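Local structure of putative sulfatase yidJ (2QZU) at residues Y146-W157 against G173-W184. The protein probably hydrolyses sulfate esters as a metal-dependent arylsulfatase of the alkaline phosphatase clan. Residues are numbered along the deposited sequence; the frame is centred on the assembly and turned at random.
Sequences YNNRGKVAWNEW and GTYDYHLKPMYW
Tyr146 turns the edge of its ring onto one face of Tyr175 in an offset edge-to-face pair, the planes 72° apart and CE1 of Tyr146 3.4 Å from CD1 of Tyr175. The opposite face of Tyr175 lies against CG of selenomethionine Met182, and its hydroxyl donates to Lys180 O, so the ring is clasped on both faces and tied at its far end. Beyond the pair, the hydroxyl of Tyr146 accepts the backbone N-H of Asp176 (N to OH 2.9 Å) and, at a rather short distance, appears to donate to a water that donates to Asp176 OD2.

Two asparagines grip the backbone next to these rings. Asn147 ND2 donates to Thr174 O at 2.8 Å, from well above the carbonyl plane although the acceptor lies in the amide's own plane. Asn155 reaches across in an extended conformation, CG opposite the backbone N (chi1 -175°), and its OD1 accepts from Thr174 N, 3.1 Å away, and more weakly from Gly173 N. Thr145 OG1 bonds both Asn147 OD1 and Asn155 ND2, linking the two amides.

Farther along, Trp157 sets CD1 over one face of Trp184 (3.4 Å to CG of Trp184) and CA over its six-membered ring, the indoles inclined at 48°.

The long loop before strand 168-172 is thus fastened to the chain leaving that strand between aromatic pairs. The direct side-chain bonds across the contact come from neutral amides and a phenol, with no salt bridge; the Asp176 carboxylate joins in only through the water.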
ATOM      1  N   TYR A 146      -6.348  -5.362  10.210  1.00  8.65           N
ATOM      2  CA  TYR A 146      -5.018  -5.442   9.605  1.00  9.83           C
ATOM      3  C   TYR A 146      -3.883  -4.731  10.339  1.00 13.55           C
ATOM      4  O   TYR A 146      -2.757  -5.237  10.371  1.00  8.75           O
ATOM      5  CB  TYR A 146      -5.057  -4.946   8.152  1.00  8.61           C
ATOM      6  CG  TYR A 146      -4.963  -3.447   8.025  1.00  8.91           C
ATOM      7  CD1 TYR A 146      -6.091  -2.646   8.184  1.00  6.22           C
ATOM      8  CD2 TYR A 146      -3.728  -2.825   7.832  1.00  8.88           C
ATOM      9  CE1 TYR A 146      -5.993  -1.263   8.164  1.00 10.31           C
ATOM     10  CE2 TYR A 146      -3.618  -1.447   7.815  1.00  3.43           C
ATOM     11  CZ  TYR A 146      -4.759  -0.671   7.986  1.00 10.56           C
ATOM     12  OH  TYR A 146      -4.670   0.695   8.036  1.00  9.50           O
ATOM     13  N   ASN A 147      -4.162  -3.565  10.919  1.00 10.25           N
ATOM     14  CA  ASN A 147      -3.126  -2.811  11.615  1.00  7.86           C
ATOM     15  C   ASN A 147      -2.807  -3.308  13.021  1.00  6.97           C
ATOM     16  O   ASN A 147      -2.143  -2.620  13.797  1.00 11.18           O
ATOM     17  CB  ASN A 147      -3.474  -1.315  11.634  1.00  6.89           C
ATOM     18  CG  ASN A 147      -4.860  -1.021  12.200  1.00  8.45           C
ATOM     19  OD1 ASN A 147      -5.712  -1.904  12.313  1.00  9.05           O
ATOM     20  ND2 ASN A 147      -5.094   0.243  12.540  1.00  6.51           N
ATOM     21  N   ASN A 148      -3.279  -4.509  13.339  1.00  7.09           N
ATOM     22  CA  ASN A 148      -3.015  -5.115  14.637  1.00  9.11           C
ATOM     23  C   ASN A 148      -2.232  -6.408  14.456  1.00 10.69           C
ATOM     24  O   ASN A 148      -1.967  -7.131  15.418  1.00 10.53           O
ATOM     25  CB  ASN A 148      -4.318  -5.387  15.383  1.00  6.26           C
ATOM     26  CG  ASN A 148      -4.860  -4.149  16.066  1.00  6.95           C
ATOM     27  OD1 ASN A 148      -4.291  -3.059  15.949  1.00  7.38           O
ATOM     28  ND2 ASN A 148      -5.959  -4.310  16.789  1.00 12.16           N
ATOM     29  N   ARG A 149      -1.871  -6.694  13.209  1.00 14.68           N
ATOM     30  CA  ARG A 149      -1.086  -7.878  12.881  1.00 11.31           C
ATOM     31  C   ARG A 149       0.381  -7.458  12.876  1.00 13.97           C
ATOM     32  O   ARG A 149       0.719  -6.365  12.419  1.00 17.34           O
ATOM     33  CB  ARG A 149      -1.455  -8.413  11.492  1.00 12.86           C
ATOM     34  CG  ARG A 149      -2.879  -8.932  11.346  1.00  9.15           C
ATOM     35  CD  ARG A 149      -3.150 -10.117  12.267  1.00 14.06           C
ATOM     36  NE  ARG A 149      -4.495 -10.657  12.080  1.00 20.53           N
ATOM     37  CZ  ARG A 149      -4.805 -11.632  11.229  1.00 24.33           C
ATOM     38  NH1 ARG A 149      -3.862 -12.188  10.478  1.00 26.22           N
ATOM     39  NH2 ARG A 149      -6.059 -12.053  11.126  1.00 23.80           N
ATOM     40  N   GLY A 150       1.250  -8.322  13.383  1.00 12.11           N
ATOM     41  CA  GLY A 150       2.661  -7.993  13.404  1.00 19.32           C
ATOM     42  C   GLY A 150       3.187  -7.624  14.777  1.00 14.96           C
ATOM     43  O   GLY A 150       2.576  -7.937  15.798  1.00 18.86           O
ATOM     44  N   LYS A 151       4.323  -6.937  14.793  1.00 14.66           N
ATOM     45  CA  LYS A 151       4.971  -6.534  16.035  1.00 16.28           C
ATOM     46  C   LYS A 151       4.227  -5.468  16.832  1.00 16.99           C
ATOM     47  O   LYS A 151       4.210  -5.517  18.062  1.00 19.59           O
ATOM     48  CB  LYS A 151       6.386  -6.051  15.736  1.00 16.33           C
ATOM     49  N   VAL A 152       3.615  -4.511  16.139  1.00 11.22           N
ATOM     50  CA  VAL A 152       2.909  -3.425  16.815  1.00  9.68           C
ATOM     51  C   VAL A 152       1.447  -3.261  16.390  1.00  8.32           C
ATOM     52  O   VAL A 152       1.148  -3.148  15.198  1.00  9.99           O
ATOM     53  CB  VAL A 152       3.644  -2.079  16.584  1.00 11.00           C
ATOM     54  CG1 VAL A 152       2.916  -0.954  17.300  1.00  7.49           C
ATOM     55  CG2 VAL A 152       5.090  -2.185  17.074  1.00 14.39           C
ATOM     56  N   ALA A 153       0.553  -3.239  17.380  1.00  8.12           N
ATOM     57  CA  ALA A 153      -0.888  -3.080  17.154  1.00  5.49           C
ATOM     58  C   ALA A 153      -1.284  -1.626  17.391  1.00  7.44           C
ATOM     59  O   ALA A 153      -0.760  -0.974  18.298  1.00  8.06           O
ATOM     60  CB  ALA A 153      -1.672  -3.993  18.090  1.00  9.92           C
ATOM     61  N   TRP A 154      -2.231  -1.132  16.596  1.00  5.34           N
ATOM     62  CA  TRP A 154      -2.659   0.262  16.689  1.00  5.21           C
ATOM     63  C   TRP A 154      -4.132   0.515  16.985  1.00  9.62           C
ATOM     64  O   TRP A 154      -4.497   1.591  17.458  1.00 11.58           O
ATOM     65  CB  TRP A 154      -2.327   0.988  15.379  1.00 11.02           C
ATOM     66  CG  TRP A 154      -0.874   1.216  15.149  1.00  7.82           C
ATOM     67  CD1 TRP A 154       0.079   0.271  14.909  1.00 13.13           C
ATOM     68  CD2 TRP A 154      -0.197   2.475  15.178  1.00  8.60           C
ATOM     69  NE1 TRP A 154       1.314   0.863  14.792  1.00  9.73           N
ATOM     70  CE2 TRP A 154       1.174   2.219  14.954  1.00 10.08           C
ATOM     71  CE3 TRP A 154      -0.614   3.802  15.376  1.00  8.90           C
ATOM     72  CZ2 TRP A 154       2.134   3.235  14.920  1.00  6.56           C
ATOM     73  CZ3 TRP A 154       0.341   4.814  15.344  1.00 15.42           C
ATOM     74  CH2 TRP A 154       1.698   4.524  15.118  1.00  8.14           C
ATOM     75  N   ASN A 155      -4.976  -0.468  16.702  1.00  7.04           N
ATOM     76  CA  ASN A 155      -6.409  -0.296  16.871  1.00  9.07           C
ATOM     77  C   ASN A 155      -6.968  -0.989  18.104  1.00 10.89           C
ATOM     78  O   ASN A 155      -6.599  -2.117  18.424  1.00 15.92           O
ATOM     79  CB  ASN A 155      -7.093  -0.779  15.589  1.00  7.25           C
ATOM     80  CG  ASN A 155      -8.587  -0.541  15.582  1.00  7.94           C
ATOM     81  OD1 ASN A 155      -9.071   0.529  15.950  1.00  3.58           O
ATOM     82  ND2 ASN A 155      -9.329  -1.544  15.139  1.00  8.49           N
ATOM     83  N   GLU A 156      -7.853  -0.290  18.808  1.00  8.96           N
ATOM     84  CA  GLU A 156      -8.464  -0.829  20.013  1.00  7.96           C
ATOM     85  C   GLU A 156      -9.896  -0.311  20.174  1.00 11.49           C
ATOM     86  O   GLU A 156     -10.248   0.749  19.662  1.00  8.80           O
ATOM     87  CB  GLU A 156      -7.615  -0.456  21.234  1.00  7.04           C
ATOM     88  CG  GLU A 156      -8.137  -0.996  22.563  1.00  3.70           C
ATOM     89  CD  GLU A 156      -8.346  -2.505  22.546  1.00 15.09           C
ATOM     90  OE1 GLU A 156      -7.349  -3.253  22.450  1.00 12.33           O
ATOM     91  OE2 GLU A 156      -9.513  -2.942  22.624  1.00 10.83           O
ATOM     92  N   TRP A 157     -10.714  -1.082  20.877  1.00  4.16           N
ATOM     93  CA  TRP A 157     -12.108  -0.741  21.133  1.00  5.26           C
ATOM     94  C   TRP A 157     -12.195   0.260  22.281  1.00  5.60           C
ATOM     95  O   TRP A 157     -11.335   0.275  23.163  1.00  8.90           O
ATOM     96  CB  TRP A 157     -12.865  -2.024  21.514  1.00  4.57           C
ATOM     97  CG  TRP A 157     -14.329  -1.862  21.853  1.00  8.22           C
ATOM     98  CD1 TRP A 157     -15.308  -1.335  21.056  1.00  7.59           C
ATOM     99  CD2 TRP A 157     -14.988  -2.310  23.047  1.00  7.41           C
ATOM    100  NE1 TRP A 157     -16.531  -1.431  21.674  1.00  9.63           N
ATOM    101  CE2 TRP A 157     -16.364  -2.027  22.898  1.00  6.92           C
ATOM    102  CE3 TRP A 157     -14.549  -2.928  24.227  1.00  7.45           C
ATOM    103  CZ2 TRP A 157     -17.307  -2.338  23.886  1.00  8.53           C
ATOM    104  CZ3 TRP A 157     -15.485  -3.237  25.211  1.00  7.23           C
ATOM    105  CH2 TRP A 157     -16.849  -2.941  25.032  1.00  6.75           C
ATOM    106  N   GLY A 173     -10.637   2.922  16.683  1.00  4.18           N
ATOM    107  CA  GLY A 173      -9.398   3.471  17.218  1.00  4.19           C
ATOM    108  C   GLY A 173      -8.685   4.174  16.080  1.00  7.87           C
ATOM    109  O   GLY A 173      -8.655   5.401  16.013  1.00  5.19           O
ATOM    110  N   THR A 174      -8.083   3.386  15.194  1.00  5.18           N
ATOM    111  CA  THR A 174      -7.440   3.917  13.999  1.00  5.78           C
ATOM    112  C   THR A 174      -7.440   2.784  12.980  1.00  3.30           C
ATOM    113  O   THR A 174      -7.372   1.610  13.346  1.00  7.19           O
ATOM    114  CB  THR A 174      -6.012   4.474  14.262  1.00 11.39           C
ATOM    115  OG1 THR A 174      -5.613   5.278  13.140  1.00 11.60           O
ATOM    116  CG2 THR A 174      -5.005   3.359  14.478  1.00 10.13           C
ATOM    117  N   TYR A 175      -7.557   3.139  11.704  1.00  7.80           N
ATOM    118  CA  TYR A 175      -7.642   2.167  10.610  1.00  7.39           C
ATOM    119  C   TYR A 175      -7.595   3.028   9.354  1.00 11.83           C
ATOM    120  O   TYR A 175      -8.394   3.962   9.220  1.00  8.48           O
ATOM    121  CB  TYR A 175      -8.982   1.440  10.709  1.00  7.93           C
ATOM    122  CG  TYR A 175      -9.279   0.444   9.614  1.00  7.16           C
ATOM    123  CD1 TYR A 175      -8.959  -0.908   9.761  1.00 12.95           C
ATOM    124  CD2 TYR A 175      -9.937   0.844   8.454  1.00  9.53           C
ATOM    125  CE1 TYR A 175      -9.303  -1.837   8.774  1.00 10.67           C
ATOM    126  CE2 TYR A 175     -10.277  -0.068   7.471  1.00  7.00           C
ATOM    127  CZ  TYR A 175      -9.965  -1.402   7.635  1.00 12.81           C
ATOM    128  OH  TYR A 175     -10.352  -2.299   6.667  1.00 16.82           O
ATOM    129  N   ASP A 176      -6.707   2.695   8.418  1.00  4.85           N
ATOM    130  CA  ASP A 176      -6.526   3.541   7.247  1.00  6.57           C
ATOM    131  C   ASP A 176      -6.889   3.059   5.851  1.00  4.69           C
ATOM    132  O   ASP A 176      -6.522   3.708   4.871  1.00  5.46           O
ATOM    133  CB  ASP A 176      -5.084   4.060   7.239  1.00  7.42           C
ATOM    134  CG  ASP A 176      -4.659   4.611   8.593  1.00 13.91           C
ATOM    135  OD1 ASP A 176      -5.513   5.201   9.283  1.00 12.26           O
ATOM    136  OD2 ASP A 176      -3.477   4.463   8.971  1.00  9.76           O
ATOM    137  N   TYR A 177      -7.596   1.936   5.746  1.00  6.77           N
ATOM    138  CA  TYR A 177      -8.020   1.457   4.434  1.00  8.37           C
ATOM    139  C   TYR A 177      -9.400   2.096   4.239  1.00  6.32           C
ATOM    140  O   TYR A 177     -10.430   1.486   4.521  1.00  7.36           O
ATOM    141  CB  TYR A 177      -8.122  -0.071   4.422  1.00  4.80           C
ATOM    142  CG  TYR A 177      -8.442  -0.622   3.054  1.00  4.54           C
ATOM    143  CD1 TYR A 177      -7.479  -0.633   2.043  1.00  8.17           C
ATOM    144  CD2 TYR A 177      -9.726  -1.071   2.752  1.00  9.68           C
ATOM    145  CE1 TYR A 177      -7.791  -1.073   0.759  1.00  9.76           C
ATOM    146  CE2 TYR A 177     -10.050  -1.514   1.474  1.00 11.32           C
ATOM    147  CZ  TYR A 177      -9.080  -1.509   0.482  1.00 13.52           C
ATOM    148  OH  TYR A 177      -9.410  -1.924  -0.787  1.00 15.53           O
ATOM    149  N   HIS A 178      -9.393   3.340   3.762  1.00  5.42           N
ATOM    150  CA  HIS A 178     -10.608   4.141   3.573  1.00  3.43           C
ATOM    151  C   HIS A 178     -11.739   3.554   2.736  1.00  4.29           C
ATOM    152  O   HIS A 178     -12.904   3.908   2.940  1.00  6.02           O
ATOM    153  CB  HIS A 178     -10.234   5.499   2.981  1.00  5.21           C
ATOM    154  CG  HIS A 178      -9.142   6.200   3.723  1.00  5.90           C
ATOM    155  ND1 HIS A 178      -8.115   6.862   3.082  1.00  9.84           N
ATOM    156  CD2 HIS A 178      -8.923   6.359   5.050  1.00  2.07           C
ATOM    157  CE1 HIS A 178      -7.310   7.396   3.982  1.00  6.26           C
ATOM    158  NE2 HIS A 178      -7.777   7.108   5.184  1.00 13.28           N
ATOM    159  N   LEU A 179     -11.401   2.675   1.798  1.00  6.55           N
ATOM    160  CA  LEU A 179     -12.398   2.070   0.915  1.00  7.99           C
ATOM    161  C   LEU A 179     -13.262   0.998   1.577  1.00  5.40           C
ATOM    162  O   LEU A 179     -14.305   0.620   1.043  1.00  7.52           O
ATOM    163  CB  LEU A 179     -11.713   1.490  -0.325  1.00  5.67           C
ATOM    164  CG  LEU A 179     -10.886   2.482  -1.151  1.00 16.11           C
ATOM    165  CD1 LEU A 179     -10.176   1.754  -2.281  1.00 11.20           C
ATOM    166  CD2 LEU A 179     -11.789   3.573  -1.694  1.00 12.36           C
ATOM    167  N   LYS A 180     -12.823   0.497   2.727  1.00  4.50           N
ATOM    168  CA  LYS A 180     -13.587  -0.501   3.470  1.00  3.90           C
ATOM    169  C   LYS A 180     -13.300  -0.305   4.954  1.00  5.26           C
ATOM    170  O   LYS A 180     -12.672  -1.145   5.595  1.00  6.87           O
ATOM    171  CB  LYS A 180     -13.202  -1.921   3.048  1.00  6.71           C
ATOM    172  CG  LYS A 180     -14.117  -2.988   3.649  1.00  8.66           C
ATOM    173  CD  LYS A 180     -13.607  -4.401   3.384  1.00 20.24           C
ATOM    174  CE  LYS A 180     -14.545  -5.441   3.988  1.00 28.80           C
ATOM    175  NZ  LYS A 180     -14.030  -6.833   3.849  1.00 32.10           N
ATOM    176  N   PRO A 181     -13.765   0.820   5.522  1.00  5.10           N
ATOM    177  CA  PRO A 181     -13.558   1.144   6.936  1.00  4.57           C
ATOM    178  C   PRO A 181     -14.351   0.236   7.864  1.00  5.53           C
ATOM    179  O   PRO A 181     -15.280  -0.443   7.433  1.00  5.89           O
ATOM    180  CB  PRO A 181     -14.023   2.592   7.020  1.00  4.13           C
ATOM    181  CG  PRO A 181     -15.174   2.609   6.059  1.00 10.02           C
ATOM    182  CD  PRO A 181     -14.611   1.835   4.871  1.00  6.14           C
HETATM  183  N   MSE A 182     -13.964   0.209   9.135  1.00  2.98           N
HETATM  184  CA  MSE A 182     -14.684  -0.586  10.120  1.00  7.05           C
HETATM  185  C   MSE A 182     -15.090   0.312  11.276  1.00  2.81           C
HETATM  186  O   MSE A 182     -14.484   1.365  11.510  1.00  7.74           O
HETATM  187  CB  MSE A 182     -13.846  -1.781  10.605  1.00  7.72           C
HETATM  188  CG  MSE A 182     -12.394  -1.493  10.900  1.00  7.24           C
HETATM  189 SE   MSE A 182     -12.139  -0.590  12.576  1.00 28.54          SE
HETATM  190  CE  MSE A 182     -10.233  -0.734  12.730  1.00 30.35           C
ATOM    191  N   TYR A 183     -16.129  -0.105  11.990  1.00  5.32           N
ATOM    192  CA  TYR A 183     -16.661   0.668  13.099  1.00  4.66           C
ATOM    193  C   TYR A 183     -17.291  -0.230  14.143  1.00  6.91           C
ATOM    194  O   TYR A 183     -17.575  -1.406  13.895  1.00  8.84           O
ATOM    195  CB  TYR A 183     -17.773   1.606  12.606  1.00  2.07           C
ATOM    196  CG  TYR A 183     -17.376   2.558  11.509  1.00  2.88           C
ATOM    197  CD1 TYR A 183     -16.868   3.823  11.807  1.00 10.41           C
ATOM    198  CD2 TYR A 183     -17.471   2.183  10.170  1.00  8.83           C
ATOM    199  CE1 TYR A 183     -16.461   4.690  10.799  1.00  4.09           C
ATOM    200  CE2 TYR A 183     -17.062   3.036   9.153  1.00  7.88           C
ATOM    201  CZ  TYR A 183     -16.557   4.287   9.471  1.00  5.49           C
ATOM    202  OH  TYR A 183     -16.129   5.120   8.469  1.00  9.51           O
ATOM    203  N   TRP A 184     -17.504   0.351  15.316  1.00  5.06           N
ATOM    204  CA  TRP A 184     -18.196  -0.310  16.409  1.00  5.97           C
ATOM    205  C   TRP A 184     -19.382   0.614  16.632  1.00  5.21           C
ATOM    206  O   TRP A 184     -19.200   1.831  16.737  1.00  9.29           O
ATOM    207  CB  TRP A 184     -17.367  -0.315  17.690  1.00  4.97           C
ATOM    208  CG  TRP A 184     -16.370  -1.410  17.816  1.00  4.48           C
ATOM    209  CD1 TRP A 184     -16.597  -2.696  18.227  1.00  5.55           C
ATOM    210  CD2 TRP A 184     -14.963  -1.295  17.610  1.00  5.70           C
ATOM    211  NE1 TRP A 184     -15.406  -3.385  18.300  1.00  7.48           N
ATOM    212  CE2 TRP A 184     -14.388  -2.547  17.926  1.00  9.44           C
ATOM    213  CE3 TRP A 184     -14.127  -0.250  17.191  1.00  2.69           C
ATOM    214  CZ2 TRP A 184     -13.014  -2.783  17.837  1.00  6.30           C
ATOM    215  CZ3 TRP A 184     -12.761  -0.482  17.104  1.00  2.34           C
ATOM    216  CH2 TRP A 184     -12.218  -1.742  17.427  1.00  4.33           C
TER
HETATM  217  O   HOH W   1      -2.690   1.662   9.153  1.00 17.29           O